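Local coordinates for peptide ABC transporter, peptide-binding protein (PDB 2D5W) that binds oligopeptides, a pentapeptide in this crystal, and probably delivers them to a membrane ABC transporter for uptake, at residues A42-F47 / G151-Y156; P55-T59 / I85-A91; L259-I263 / S282-R288. All blocks are in the same frame, centred on the assembly; numbering follows the deposited sequence.

Interaction 1 (A42-F47 / G151-Y156)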
ATOM      1  N   ALA A  42       3.973  -9.271 -14.494  1.00  9.34           N
ATOM      2  CA  ALA A  42       3.760 -10.512 -13.766  1.00 10.15           C
ATOM      3  C   ALA A  42       4.948 -10.880 -12.890  1.00 10.05           C
ATOM      4  O   ALA A  42       6.101 -10.634 -13.242  1.00 10.44           O
ATOM      5  CB  ALA A  42       3.469 -11.642 -14.744  1.00 10.46           C
ATOM      6  N   PRO A  43       4.681 -11.479 -11.724  1.00  9.09           N
ATOM      7  CA  PRO A  43       5.756 -11.874 -10.813  1.00  9.73           C
ATOM      8  C   PRO A  43       6.344 -13.227 -11.203  1.00  9.50           C
ATOM      9  O   PRO A  43       5.810 -13.925 -12.067  1.00  9.18           O
ATOM     10  CB  PRO A  43       5.042 -11.941  -9.473  1.00 10.09           C
ATOM     11  CG  PRO A  43       3.698 -12.510  -9.863  1.00 10.40           C
ATOM     12  CD  PRO A  43       3.357 -11.723 -11.120  1.00  9.58           C
ATOM     13  N   PHE A  44       7.458 -13.585 -10.576  1.00  9.76           N
ATOM     14  CA  PHE A  44       8.059 -14.888 -10.818  1.00  9.25           C
ATOM     15  C   PHE A  44       7.196 -15.882 -10.048  1.00  9.56           C
ATOM     16  O   PHE A  44       6.843 -16.946 -10.556  1.00  9.34           O
ATOM     17  CB  PHE A  44       9.496 -14.928 -10.293  1.00 10.26           C
ATOM     18  CG  PHE A  44      10.464 -14.129 -11.117  1.00  9.90           C
ATOM     19  CD1 PHE A  44      11.262 -13.153 -10.529  1.00 10.15           C
ATOM     20  CD2 PHE A  44      10.574 -14.348 -12.485  1.00 10.71           C
ATOM     21  CE1 PHE A  44      12.155 -12.408 -11.293  1.00 10.62           C
ATOM     22  CE2 PHE A  44      11.464 -13.608 -13.257  1.00 10.82           C
ATOM     23  CZ  PHE A  44      12.257 -12.637 -12.659  1.00 10.37           C
ATOM     24  N   ILE A  45       6.854 -15.503  -8.820  1.00  9.20           N
ATOM     25  CA  ILE A  45       6.021 -16.306  -7.934  1.00 10.38           C
ATOM     26  C   ILE A  45       4.837 -15.442  -7.510  1.00  9.01           C
ATOM     27  O   ILE A  45       5.023 -14.326  -7.019  1.00 10.14           O
ATOM     28  CB  ILE A  45       6.796 -16.728  -6.664  1.00 10.35           C
ATOM     29  CG1 ILE A  45       8.036 -17.543  -7.050  1.00 12.31           C
ATOM     30  CG2 ILE A  45       5.878 -17.518  -5.729  1.00 11.61           C
ATOM     31  CD1 ILE A  45       7.737 -18.825  -7.797  1.00 15.31           C
ATOM     32  N   GLY A  46       3.624 -15.945  -7.711  1.00  9.65           N
ATOM     33  CA  GLY A  46       2.446 -15.195  -7.315  1.00  9.61           C
ATOM     34  C   GLY A  46       1.899 -15.705  -5.994  1.00  9.70           C
ATOM     35  O   GLY A  46       2.445 -16.646  -5.416  1.00 10.33           O
ATOM     36  N   PHE A  47       0.839 -15.073  -5.501  1.00  9.82           N
ATOM     37  CA  PHE A  47       0.203 -15.488  -4.252  1.00  9.88           C
ATOM     38  C   PHE A  47      -1.291 -15.508  -4.565  1.00  9.39           C
ATOM     39  O   PHE A  47      -1.884 -14.466  -4.853  1.00  9.75           O
ATOM     40  CB  PHE A  47       0.518 -14.491  -3.131  1.00 10.83           C
ATOM     41  CG  PHE A  47       0.336 -15.056  -1.746  1.00 10.81           C
ATOM     42  CD1 PHE A  47      -0.634 -14.544  -0.887  1.00 11.47           C
ATOM     43  CD2 PHE A  47       1.143 -16.100  -1.295  1.00 11.38           C
ATOM     44  CE1 PHE A  47      -0.796 -15.062   0.400  1.00 12.41           C
ATOM     45  CE2 PHE A  47       0.988 -16.624  -0.012  1.00 13.40           C
ATOM     46  CZ  PHE A  47       0.017 -16.103   0.835  1.00 13.24           C
ATOM     47  N   GLY A 151       5.094 -14.895  -1.174  1.00 12.76           N
ATOM     48  CA  GLY A 151       4.926 -14.253  -2.465  1.00 12.50           C
ATOM     49  C   GLY A 151       4.006 -13.046  -2.385  1.00 12.73           C
ATOM     50  O   GLY A 151       3.360 -12.827  -1.363  1.00 12.98           O
ATOM     51  N   PRO A 152       3.900 -12.253  -3.458  1.00 12.64           N
ATOM     52  CA  PRO A 152       4.607 -12.455  -4.726  1.00 13.40           C
ATOM     53  C   PRO A 152       6.083 -12.072  -4.703  1.00 13.45           C
ATOM     54  O   PRO A 152       6.524 -11.259  -3.884  1.00 14.28           O
ATOM     55  CB  PRO A 152       3.810 -11.594  -5.698  1.00 14.26           C
ATOM     56  CG  PRO A 152       3.377 -10.449  -4.832  1.00 17.20           C
ATOM     57  CD  PRO A 152       2.931 -11.147  -3.567  1.00 13.67           C
ATOM     58  N   ILE A 153       6.841 -12.684  -5.607  1.00 12.50           N
ATOM     59  CA  ILE A 153       8.262 -12.403  -5.751  1.00 14.43           C
ATOM     60  C   ILE A 153       8.406 -11.810  -7.141  1.00 13.66           C
ATOM     61  O   ILE A 153       8.189 -12.492  -8.143  1.00 12.02           O
ATOM     62  CB  ILE A 153       9.126 -13.682  -5.666  1.00 16.00           C
ATOM     63  CG1 ILE A 153       8.923 -14.364  -4.311  1.00 18.40           C
ATOM     64  CG2 ILE A 153      10.597 -13.332  -5.877  1.00 17.20           C
ATOM     65  CD1 ILE A 153       9.315 -13.514  -3.124  1.00 21.25           C
ATOM     66  N   ASN A 154       8.740 -10.530  -7.189  1.00 13.73           N
ATOM     67  CA  ASN A 154       8.911  -9.820  -8.441  1.00 14.92           C
ATOM     68  C   ASN A 154      10.138  -8.948  -8.260  1.00 15.29           C
ATOM     69  O   ASN A 154      10.062  -7.857  -7.692  1.00 18.93           O
ATOM     70  CB  ASN A 154       7.675  -8.964  -8.734  1.00 18.70           C
ATOM     71  CG  ASN A 154       7.748  -8.272 -10.081  1.00 22.83           C
ATOM     72  OD1 ASN A 154       6.747  -7.762 -10.584  1.00 28.29           O
ATOM     73  ND2 ASN A 154       8.938  -8.242 -10.669  1.00 24.46           N
ATOM     74  N   THR A 155      11.277  -9.455  -8.708  1.00 11.85           N
ATOM     75  CA  THR A 155      12.526  -8.721  -8.590  1.00 11.71           C
ATOM     76  C   THR A 155      13.216  -8.573  -9.943  1.00  9.97           C
ATOM     77  O   THR A 155      14.291  -9.124 -10.167  1.00 10.79           O
ATOM     78  CB  THR A 155      13.487  -9.422  -7.605  1.00 11.98           C
ATOM     79  OG1 THR A 155      13.701 -10.773  -8.029  1.00 14.42           O
ATOM     80  CG2 THR A 155      12.903  -9.424  -6.196  1.00 14.07           C
ATOM     81  N   TYR A 156      12.591  -7.830 -10.850  1.00  9.73           N
ATOM     82  CA  TYR A 156      13.181  -7.604 -12.162  1.00  9.46           C
ATOM     83  C   TYR A 156      12.535  -6.396 -12.832  1.00  9.99           C
ATOM     84  O   TYR A 156      11.428  -5.986 -12.476  1.00  9.76           O
ATOM     85  CB  TYR A 156      13.044  -8.858 -13.042  1.00  9.59           C
ATOM     86  CG  TYR A 156      11.652  -9.135 -13.555  1.00  9.50           C
ATOM     87  CD1 TYR A 156      11.317  -8.880 -14.884  1.00  9.71           C
ATOM     88  CD2 TYR A 156      10.666  -9.647 -12.715  1.00 10.41           C
ATOM     89  CE1 TYR A 156      10.035  -9.129 -15.364  1.00 11.35           C
ATOM     90  CE2 TYR A 156       9.382  -9.897 -13.183  1.00 10.91           C
ATOM     91  CZ  TYR A 156       9.073  -9.635 -14.509  1.00 11.84           C
ATOM     92  OH  TYR A 156       7.802  -9.874 -14.982  1.00 14.14           O
TER
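Phe-44 and Tyr-156 turn their rings toward one another at one end of this contact, their planes inclined by 38° and their centroids 4.6 Å apart, an oblique pairing that is neither a true stack nor edge-to-face. Tyr-156 CE2 sits over one face of the Phe-44 ring, displaced toward its rim, and the closest approach is Phe-44 CZ to Tyr-156 CD2 at 3.4 Å. Tyr-156 gets there by placing CG between its own backbone N and carbonyl carbon (chi1 73°), which swings the ring back over the partner segment and carries the phenol to Ala-42. Its OH donates to Ala-42 O at 2.5 Å, in the carbonyl plane, while that oxygen lies at the edge of the tyrosine ring. Ser-210 OG bonds the same phenol oxygen and also Ala-42 N, so the phenol oxygen is held between Ala-42 O and Ser-210 OG. Thr-155 OG1 lies at the edge of the Phe-44 ring; it and Thr-155 N are buried here and find no polar partner in the model.

Between the side chains the backbones form a classic beta bulge: Phe-44 N gives a 2.8 Å bond to Ile-153 O, Ile-45 N a weak one to the same oxygen, and Ile-153 N returns 2.8 Å to Ile-45 O. Beyond it, Ile-45 CB packs on Ile-153 CG1 at 4.0 Å. A cis peptide precedes Pro-152, whose CB meets Pro-43 CB at 4.0 Å.

Strand 45-47 also pairs with strand 53-55, so the loop carrying 151-156 joins onto a small hairpin. Phe-44 continues to Phe-137 of strand 136-141 and to Val-104 of helix 101-112; Thr-155 rests on Tyr-107 and Phe-108 of that helix, and Trp-93 meets the Tyr-156 ring.

Interaction 2 (P55-T59 / I85-A91)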
ATOM      1  N   PRO A  55       3.599 -20.711  -9.064  1.00 10.11           N
ATOM      2  CA  PRO A  55       4.474 -20.186 -10.111  1.00 10.33           C
ATOM      3  C   PRO A  55       3.772 -19.394 -11.202  1.00 10.09           C
ATOM      4  O   PRO A  55       2.693 -19.764 -11.650  1.00 11.14           O
ATOM      5  CB  PRO A  55       5.146 -21.444 -10.650  1.00 12.17           C
ATOM      6  CG  PRO A  55       4.052 -22.460 -10.553  1.00 13.73           C
ATOM      7  CD  PRO A  55       3.401 -22.165  -9.209  1.00 11.59           C
ATOM      8  N   VAL A  56       4.382 -18.282 -11.599  1.00 10.11           N
ATOM      9  CA  VAL A  56       3.845 -17.479 -12.686  1.00 10.25           C
ATOM     10  C   VAL A  56       4.953 -17.429 -13.740  1.00  9.76           C
ATOM     11  O   VAL A  56       4.998 -18.306 -14.602  1.00 11.16           O
ATOM     12  CB  VAL A  56       3.409 -16.067 -12.217  1.00 10.26           C
ATOM     13  CG1 VAL A  56       2.866 -15.267 -13.402  1.00 11.27           C
ATOM     14  CG2 VAL A  56       2.324 -16.200 -11.146  1.00 12.28           C
ATOM     15  N   LEU A  57       5.864 -16.463 -13.678  1.00 10.04           N
ATOM     16  CA  LEU A  57       6.930 -16.436 -14.676  1.00 10.05           C
ATOM     17  C   LEU A  57       8.104 -17.353 -14.330  1.00 10.08           C
ATOM     18  O   LEU A  57       8.998 -17.550 -15.155  1.00 11.44           O
ATOM     19  CB  LEU A  57       7.414 -15.005 -14.926  1.00 11.75           C
ATOM     20  CG  LEU A  57       6.362 -14.099 -15.579  1.00 13.01           C
ATOM     21  CD1 LEU A  57       6.995 -12.770 -15.957  1.00 14.46           C
ATOM     22  CD2 LEU A  57       5.781 -14.777 -16.814  1.00 14.16           C
ATOM     23  N   ALA A  58       8.102 -17.904 -13.117  1.00 10.43           N
ATOM     24  CA  ALA A  58       9.136 -18.850 -12.695  1.00 10.48           C
ATOM     25  C   ALA A  58       8.570 -20.251 -12.940  1.00 10.68           C
ATOM     26  O   ALA A  58       7.355 -20.427 -13.025  1.00 11.18           O
ATOM     27  CB  ALA A  58       9.463 -18.662 -11.221  1.00 12.50           C
ATOM     28  N   THR A  59       9.445 -21.247 -13.044  1.00 11.32           N
ATOM     29  CA  THR A  59       9.013 -22.618 -13.314  1.00 11.37           C
ATOM     30  C   THR A  59       8.337 -23.331 -12.152  1.00 12.43           C
ATOM     31  O   THR A  59       7.467 -24.179 -12.362  1.00 13.41           O
ATOM     32  CB  THR A  59      10.193 -23.494 -13.749  1.00 11.84           C
ATOM     33  OG1 THR A  59      11.169 -23.517 -12.702  1.00 12.55           O
ATOM     34  CG2 THR A  59      10.825 -22.951 -15.026  1.00 12.99           C
ATOM     35  N   ILE A  85      15.527 -19.548  -8.094  1.00 10.59           N
ATOM     36  CA  ILE A  85      14.418 -19.306  -9.005  1.00 10.75           C
ATOM     37  C   ILE A  85      14.867 -19.540 -10.440  1.00 10.05           C
ATOM     38  O   ILE A  85      15.958 -19.123 -10.829  1.00 10.99           O
ATOM     39  CB  ILE A  85      13.908 -17.855  -8.875  1.00 11.04           C
ATOM     40  CG1 ILE A  85      13.388 -17.627  -7.454  1.00 14.34           C
ATOM     41  CG2 ILE A  85      12.825 -17.577  -9.919  1.00 12.24           C
ATOM     42  CD1 ILE A  85      12.905 -16.221  -7.184  1.00 17.62           C
ATOM     43  N   THR A  86      14.030 -20.226 -11.211  1.00  9.99           N
ATOM     44  CA  THR A  86      14.315 -20.484 -12.615  1.00 10.63           C
ATOM     45  C   THR A  86      13.243 -19.770 -13.432  1.00  9.85           C
ATOM     46  O   THR A  86      12.052 -20.032 -13.270  1.00  9.99           O
ATOM     47  CB  THR A  86      14.269 -21.993 -12.947  1.00 11.72           C
ATOM     48  OG1 THR A  86      15.226 -22.695 -12.145  1.00 12.40           O
ATOM     49  CG2 THR A  86      14.590 -22.225 -14.417  1.00 12.89           C
ATOM     50  N   ILE A  87      13.668 -18.856 -14.295  1.00  9.09           N
ATOM     51  CA  ILE A  87      12.737 -18.116 -15.140  1.00  9.87           C
ATOM     52  C   ILE A  87      12.278 -19.031 -16.275  1.00 10.03           C
ATOM     53  O   ILE A  87      13.098 -19.707 -16.893  1.00 10.31           O
ATOM     54  CB  ILE A  87      13.415 -16.865 -15.750  1.00  9.34           C
ATOM     55  CG1 ILE A  87      13.950 -15.960 -14.635  1.00 10.71           C
ATOM     56  CG2 ILE A  87      12.422 -16.112 -16.634  1.00 10.27           C
ATOM     57  CD1 ILE A  87      14.746 -14.767 -15.137  1.00 11.13           C
ATOM     58  N   ARG A  88      10.974 -19.069 -16.543  1.00 10.14           N
ATOM     59  CA  ARG A  88      10.449 -19.901 -17.625  1.00 10.76           C
ATOM     60  C   ARG A  88      11.118 -19.529 -18.942  1.00 11.86           C
ATOM     61  O   ARG A  88      11.418 -18.364 -19.190  1.00 11.19           O
ATOM     62  CB  ARG A  88       8.939 -19.707 -17.779  1.00 11.99           C
ATOM     63  CG  ARG A  88       8.093 -20.323 -16.684  1.00 13.66           C
ATOM     64  CD  ARG A  88       6.613 -20.050 -16.925  1.00 14.34           C
ATOM     65  NE  ARG A  88       6.179 -20.516 -18.240  1.00 13.63           N
ATOM     66  CZ  ARG A  88       5.120 -21.292 -18.447  1.00 15.91           C
ATOM     67  NH1 ARG A  88       4.802 -21.666 -19.679  1.00 17.23           N
ATOM     68  NH2 ARG A  88       4.384 -21.703 -17.423  1.00 18.62           N
ATOM     69  N   PRO A  89      11.346 -20.520 -19.816  1.00 11.37           N
ATOM     70  CA  PRO A  89      11.984 -20.259 -21.109  1.00 12.18           C
ATOM     71  C   PRO A  89      11.157 -19.356 -22.018  1.00 12.02           C
ATOM     72  O   PRO A  89      11.693 -18.717 -22.923  1.00 13.51           O
ATOM     73  CB  PRO A  89      12.159 -21.659 -21.692  1.00 12.86           C
ATOM     74  CG  PRO A  89      10.999 -22.413 -21.114  1.00 13.65           C
ATOM     75  CD  PRO A  89      11.002 -21.945 -19.675  1.00 12.46           C
ATOM     76  N   ASP A  90       9.851 -19.309 -21.771  1.00 11.42           N
ATOM     77  CA  ASP A  90       8.947 -18.498 -22.578  1.00 12.47           C
ATOM     78  C   ASP A  90       8.507 -17.180 -21.936  1.00 11.67           C
ATOM     79  O   ASP A  90       7.569 -16.540 -22.411  1.00 12.75           O
ATOM     80  CB  ASP A  90       7.716 -19.321 -22.977  1.00 12.67           C
ATOM     81  CG  ASP A  90       7.090 -20.049 -21.806  1.00 13.37           C
ATOM     82  OD1 ASP A  90       7.419 -19.722 -20.646  1.00 13.20           O
ATOM     83  OD2 ASP A  90       6.256 -20.948 -22.045  1.00 15.44           O
ATOM     84  N   ALA A  91       9.177 -16.769 -20.863  1.00 11.16           N
ATOM     85  CA  ALA A  91       8.840 -15.501 -20.215  1.00 10.92           C
ATOM     86  C   ALA A  91       9.367 -14.410 -21.140  1.00 11.17           C
ATOM     87  O   ALA A  91      10.565 -14.354 -21.417  1.00 11.33           O
ATOM     88  CB  ALA A  91       9.510 -15.410 -18.854  1.00 11.45           C
TER
HETATM   89  O   HOH W   1       4.313 -20.981 -14.572  1.00 18.46           O
HETATM   90  O   HOH W   2      11.614 -21.766 -10.343  1.00 12.20           O
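With chi2 extended and a bend at chi3 (56°), the chain of Arg-88 folds along the carbonyls of the 55-59 segment: its CG is 3.3 Å from Leu-57 O and its CD 3.3 Å from Val-56 O. That bend, with chi4, brings the guanidinium side-on to Asp-90 in a two-pronged salt bridge, Arg-88 NE to Asp-90 OD1 (2.8 Å) and NH1 to OD2, both through syn lone pairs and within a few degrees of the guanidinium plane. NH2 donates to a water, which in turn donates a hydrogen bond to Val-56 O. Were Arg-88 replaced by an alanine, the Asp-90 carboxylate would probably lose its charge partner and Val-56 O its water-mediated link to the guanidinium.

Here the chain leaves strand 78-86 and enters a type I beta turn, Arg-88 to Ala-91. A single bridge, Ala-58 to Ile-87, joins the backbones just before it: Arg-88 N bonds Leu-57 O at 2.9 Å, nearly straight at 172°, and Thr-59 N bonds Thr-86 O at 2.9 Å. Strand 78-86 belongs to a four-stranded antiparallel sheet, which is probably part of the additional domain that OppA-like binding proteins carry.

Thr-59 CG2 lies against Thr-86 CG2 at 3.9 Å, and a second water spans Thr-59 OG1 and Thr-86 N. Thr-86 OG1 instead bonds Asn-136 and Arg-68, while Ala-58 CB touches Ile-85 CG2 at 3.8 Å.

Interaction 3 (L259-I263 / S282-R288)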
ATOM      1  N   LEU A 259     -20.276   5.477  -7.557  1.00  8.36           N
ATOM      2  CA  LEU A 259     -21.391   4.610  -7.192  1.00  8.88           C
ATOM      3  C   LEU A 259     -22.495   4.700  -8.251  1.00  9.03           C
ATOM      4  O   LEU A 259     -23.042   3.680  -8.686  1.00  9.62           O
ATOM      5  CB  LEU A 259     -21.953   5.014  -5.824  1.00  9.36           C
ATOM      6  CG  LEU A 259     -23.209   4.264  -5.358  1.00 10.23           C
ATOM      7  CD1 LEU A 259     -22.917   2.777  -5.255  1.00 12.09           C
ATOM      8  CD2 LEU A 259     -23.665   4.811  -4.017  1.00 12.28           C
ATOM      9  N   VAL A 260     -22.818   5.919  -8.670  1.00  8.84           N
ATOM     10  CA  VAL A 260     -23.849   6.114  -9.683  1.00  9.56           C
ATOM     11  C   VAL A 260     -23.453   5.407 -10.981  1.00  9.48           C
ATOM     12  O   VAL A 260     -24.274   4.734 -11.604  1.00  9.15           O
ATOM     13  CB  VAL A 260     -24.083   7.625  -9.953  1.00 10.13           C
ATOM     14  CG1 VAL A 260     -25.006   7.814 -11.150  1.00 11.02           C
ATOM     15  CG2 VAL A 260     -24.692   8.282  -8.717  1.00 12.56           C
ATOM     16  N   ALA A 261     -22.193   5.547 -11.384  1.00  9.04           N
ATOM     17  CA  ALA A 261     -21.729   4.900 -12.608  1.00  8.40           C
ATOM     18  C   ALA A 261     -21.818   3.375 -12.484  1.00  8.16           C
ATOM     19  O   ALA A 261     -22.230   2.684 -13.419  1.00  9.50           O
ATOM     20  CB  ALA A 261     -20.293   5.326 -12.914  1.00  9.76           C
ATOM     21  N   VAL A 262     -21.444   2.847 -11.325  1.00  8.96           N
ATOM     22  CA  VAL A 262     -21.498   1.404 -11.108  1.00  9.24           C
ATOM     23  C   VAL A 262     -22.942   0.900 -11.173  1.00  9.49           C
ATOM     24  O   VAL A 262     -23.220  -0.136 -11.781  1.00  9.98           O
ATOM     25  CB  VAL A 262     -20.855   1.027  -9.751  1.00  8.95           C
ATOM     26  CG1 VAL A 262     -21.127  -0.437  -9.422  1.00 10.08           C
ATOM     27  CG2 VAL A 262     -19.350   1.272  -9.811  1.00 10.25           C
ATOM     28  N   ILE A 263     -23.865   1.636 -10.562  1.00  9.35           N
ATOM     29  CA  ILE A 263     -25.270   1.243 -10.594  1.00  9.70           C
ATOM     30  C   ILE A 263     -25.784   1.253 -12.036  1.00  9.70           C
ATOM     31  O   ILE A 263     -26.584   0.398 -12.425  1.00 10.24           O
ATOM     32  CB  ILE A 263     -26.138   2.204  -9.749  1.00  9.70           C
ATOM     33  CG1 ILE A 263     -25.756   2.087  -8.270  1.00 10.98           C
ATOM     34  CG2 ILE A 263     -27.620   1.891  -9.949  1.00 10.98           C
ATOM     35  CD1 ILE A 263     -26.393   3.135  -7.386  1.00 12.80           C
ATOM     36  N   SER A 282     -25.599   0.247   0.293  1.00 11.82           N
ATOM     37  CA  SER A 282     -26.615   1.284   0.145  1.00 12.37           C
ATOM     38  C   SER A 282     -27.776   0.734  -0.680  1.00 13.05           C
ATOM     39  O   SER A 282     -27.576  -0.057  -1.602  1.00 13.11           O
ATOM     40  CB  SER A 282     -26.026   2.528  -0.536  1.00 12.58           C
ATOM     41  OG  SER A 282     -25.699   2.286  -1.894  1.00 13.85           O
ATOM     42  N   PRO A 283     -29.009   1.152  -0.366  1.00 13.60           N
ATOM     43  CA  PRO A 283     -30.174   0.666  -1.111  1.00 13.70           C
ATOM     44  C   PRO A 283     -30.175   0.970  -2.606  1.00 12.98           C
ATOM     45  O   PRO A 283     -30.649   0.158  -3.402  1.00 13.85           O
ATOM     46  CB  PRO A 283     -31.350   1.314  -0.376  1.00 15.44           C
ATOM     47  CG  PRO A 283     -30.756   2.573   0.172  1.00 16.16           C
ATOM     48  CD  PRO A 283     -29.413   2.112   0.676  1.00 14.98           C
ATOM     49  N   GLN A 284     -29.650   2.129  -2.999  1.00 12.38           N
ATOM     50  CA  GLN A 284     -29.629   2.481  -4.414  1.00 12.75           C
ATOM     51  C   GLN A 284     -28.801   1.498  -5.236  1.00 13.00           C
ATOM     52  O   GLN A 284     -29.015   1.359  -6.442  1.00 15.37           O
ATOM     53  CB  GLN A 284     -29.115   3.913  -4.626  1.00 13.21           C
ATOM     54  CG  GLN A 284     -27.767   4.222  -4.010  1.00 13.48           C
ATOM     55  CD  GLN A 284     -27.886   4.840  -2.631  1.00 13.04           C
ATOM     56  OE1 GLN A 284     -28.577   4.315  -1.758  1.00 13.56           O
ATOM     57  NE2 GLN A 284     -27.201   5.960  -2.426  1.00 15.42           N
ATOM     58  N   LEU A 285     -27.858   0.818  -4.586  1.00 11.96           N
ATOM     59  CA  LEU A 285     -27.029  -0.171  -5.272  1.00 11.65           C
ATOM     60  C   LEU A 285     -27.634  -1.561  -5.107  1.00 11.15           C
ATOM     61  O   LEU A 285     -27.841  -2.278  -6.085  1.00 10.93           O
ATOM     62  CB  LEU A 285     -25.604  -0.176  -4.705  1.00 11.81           C
ATOM     63  CG  LEU A 285     -24.684  -1.274  -5.256  1.00 11.66           C
ATOM     64  CD1 LEU A 285     -24.368  -1.012  -6.721  1.00 13.33           C
ATOM     65  CD2 LEU A 285     -23.403  -1.317  -4.440  1.00 12.61           C
ATOM     66  N   VAL A 286     -27.919  -1.933  -3.866  1.00 11.23           N
ATOM     67  CA  VAL A 286     -28.482  -3.244  -3.574  1.00 12.25           C
ATOM     68  C   VAL A 286     -29.771  -3.535  -4.344  1.00 11.64           C
ATOM     69  O   VAL A 286     -29.951  -4.631  -4.876  1.00 12.74           O
ATOM     70  CB  VAL A 286     -28.736  -3.397  -2.058  1.00 12.13           C
ATOM     71  CG1 VAL A 286     -29.440  -4.715  -1.768  1.00 13.92           C
ATOM     72  CG2 VAL A 286     -27.410  -3.331  -1.307  1.00 14.87           C
ATOM     73  N   ARG A 287     -30.656  -2.551  -4.426  1.00 10.91           N
ATOM     74  CA  ARG A 287     -31.921  -2.747  -5.123  1.00 11.34           C
ATOM     75  C   ARG A 287     -31.791  -2.807  -6.637  1.00 11.96           C
ATOM     76  O   ARG A 287     -32.738  -3.171  -7.329  1.00 12.56           O
ATOM     77  CB  ARG A 287     -32.908  -1.654  -4.721  1.00 11.66           C
ATOM     78  CG  ARG A 287     -33.289  -1.728  -3.256  1.00 11.30           C
ATOM     79  CD  ARG A 287     -34.247  -0.623  -2.875  1.00 12.30           C
ATOM     80  NE  ARG A 287     -34.791  -0.830  -1.539  1.00 14.24           N
ATOM     81  CZ  ARG A 287     -35.829  -0.163  -1.045  1.00 14.49           C
ATOM     82  NH1 ARG A 287     -36.258  -0.422   0.182  1.00 16.29           N
ATOM     83  NH2 ARG A 287     -36.436   0.761  -1.778  1.00 15.58           N
ATOM     84  N   ARG A 288     -30.617  -2.464  -7.155  1.00 11.40           N
ATOM     85  CA  ARG A 288     -30.392  -2.498  -8.595  1.00 11.93           C
ATOM     86  C   ARG A 288     -29.519  -3.686  -9.005  1.00 11.70           C
ATOM     87  O   ARG A 288     -29.246  -3.883 -10.190  1.00 13.46           O
ATOM     88  CB  ARG A 288     -29.752  -1.182  -9.054  1.00 11.30           C
ATOM     89  CG  ARG A 288     -30.728  -0.016  -9.102  1.00 12.79           C
ATOM     90  CD  ARG A 288     -31.593  -0.075 -10.354  1.00 14.40           C
ATOM     91  NE  ARG A 288     -30.892   0.450 -11.525  1.00 15.77           N
ATOM     92  CZ  ARG A 288     -30.795  -0.176 -12.694  1.00 16.25           C
ATOM     93  NH1 ARG A 288     -30.140   0.390 -13.698  1.00 18.14           N
ATOM     94  NH2 ARG A 288     -31.344  -1.371 -12.859  1.00 18.12           N
TER
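Two helical segments come side by side, with the CA atoms of Ile-263 and Leu-285 5.8 Å apart at the nearest point: plain apolar packing of helix 255-264 against the short helix 283-286, with no hydrogen bond across. It centres on Ile-263, whose CG1, CG2 and CD1 lean mainly on Leu-285, Arg-288 and Gln-284, all three close to Gln-284 O. CG1 meets Leu-285 CD1 at 3.7 Å. CD1, sent outward by an extended chi2 of 171°, reaches Gln-284 O at 3.3 Å and lies beside the CG of that residue. CG2 bears on Arg-288, nearest its CG at 3.7 Å, and the two side chains cross at about a right angle. Bends at chi2 and chi3 curl the arginine back, so that CB and CG, with NE close behind, lie on Ile-263 CG2, while the guanidinium comes near Ile-263 O without bonding it.

One helical turn earlier, Leu-259 splits its methyls: CD1 packs on Leu-285 CB at 4.0 Å, and CD2 lies 4.0 Å from Gln-284 NE2 and close to Ser-282 OG. In Gln-284, CG placed between the backbone N and carbonyl carbon (chi1 54°), with the bend at chi2, brings the side chain across Leu-259 at about a right angle. Leu-285 fits between Leu-259 and Ile-263, with Val-262 CG1 more loosely placed against its CD1 at 4.3 Å.

Ser-282 occupies the N-cap position of helix 283-286. Its carbonyl oxygen accepts from both Leu-285 N and Val-286 N, while its hydroxyl bonds Gln-279 O.

Polar closure comes from Arg-292, which bonds Ile-263 O through NH2 and Arg-288 O through NH1, just ahead of strand 293-308. Beneath the patch, Val-262 and Leu-285 both settle on Val-555 of the long strand 544-557, and Leu-259 touches Leu-275.

From the N terminus the chain lays down 42-47, then 55-59; after strands 69-75 and 78-86 it closes interaction 2 at 85-91, which begins on the end of the second. Interaction 1 closes only at 151-156, after helix 101-112 and strands 127-131 and 136-141, so interaction 2 is nested inside its loop. The two adjoin, their centres about 10 Å apart: Phe-44 O with Val-56 N and Pro-43 O with Leu-57 N are probable backbone hydrogen bonds. Together they tie the 45-47/53-55 hairpin to the four-stranded sheet and its helix. Interaction 3 follows in series, closing an 18-residue loop that includes strand 269-270 and helix 277-280, about 36 Å centre to centre from interaction 1.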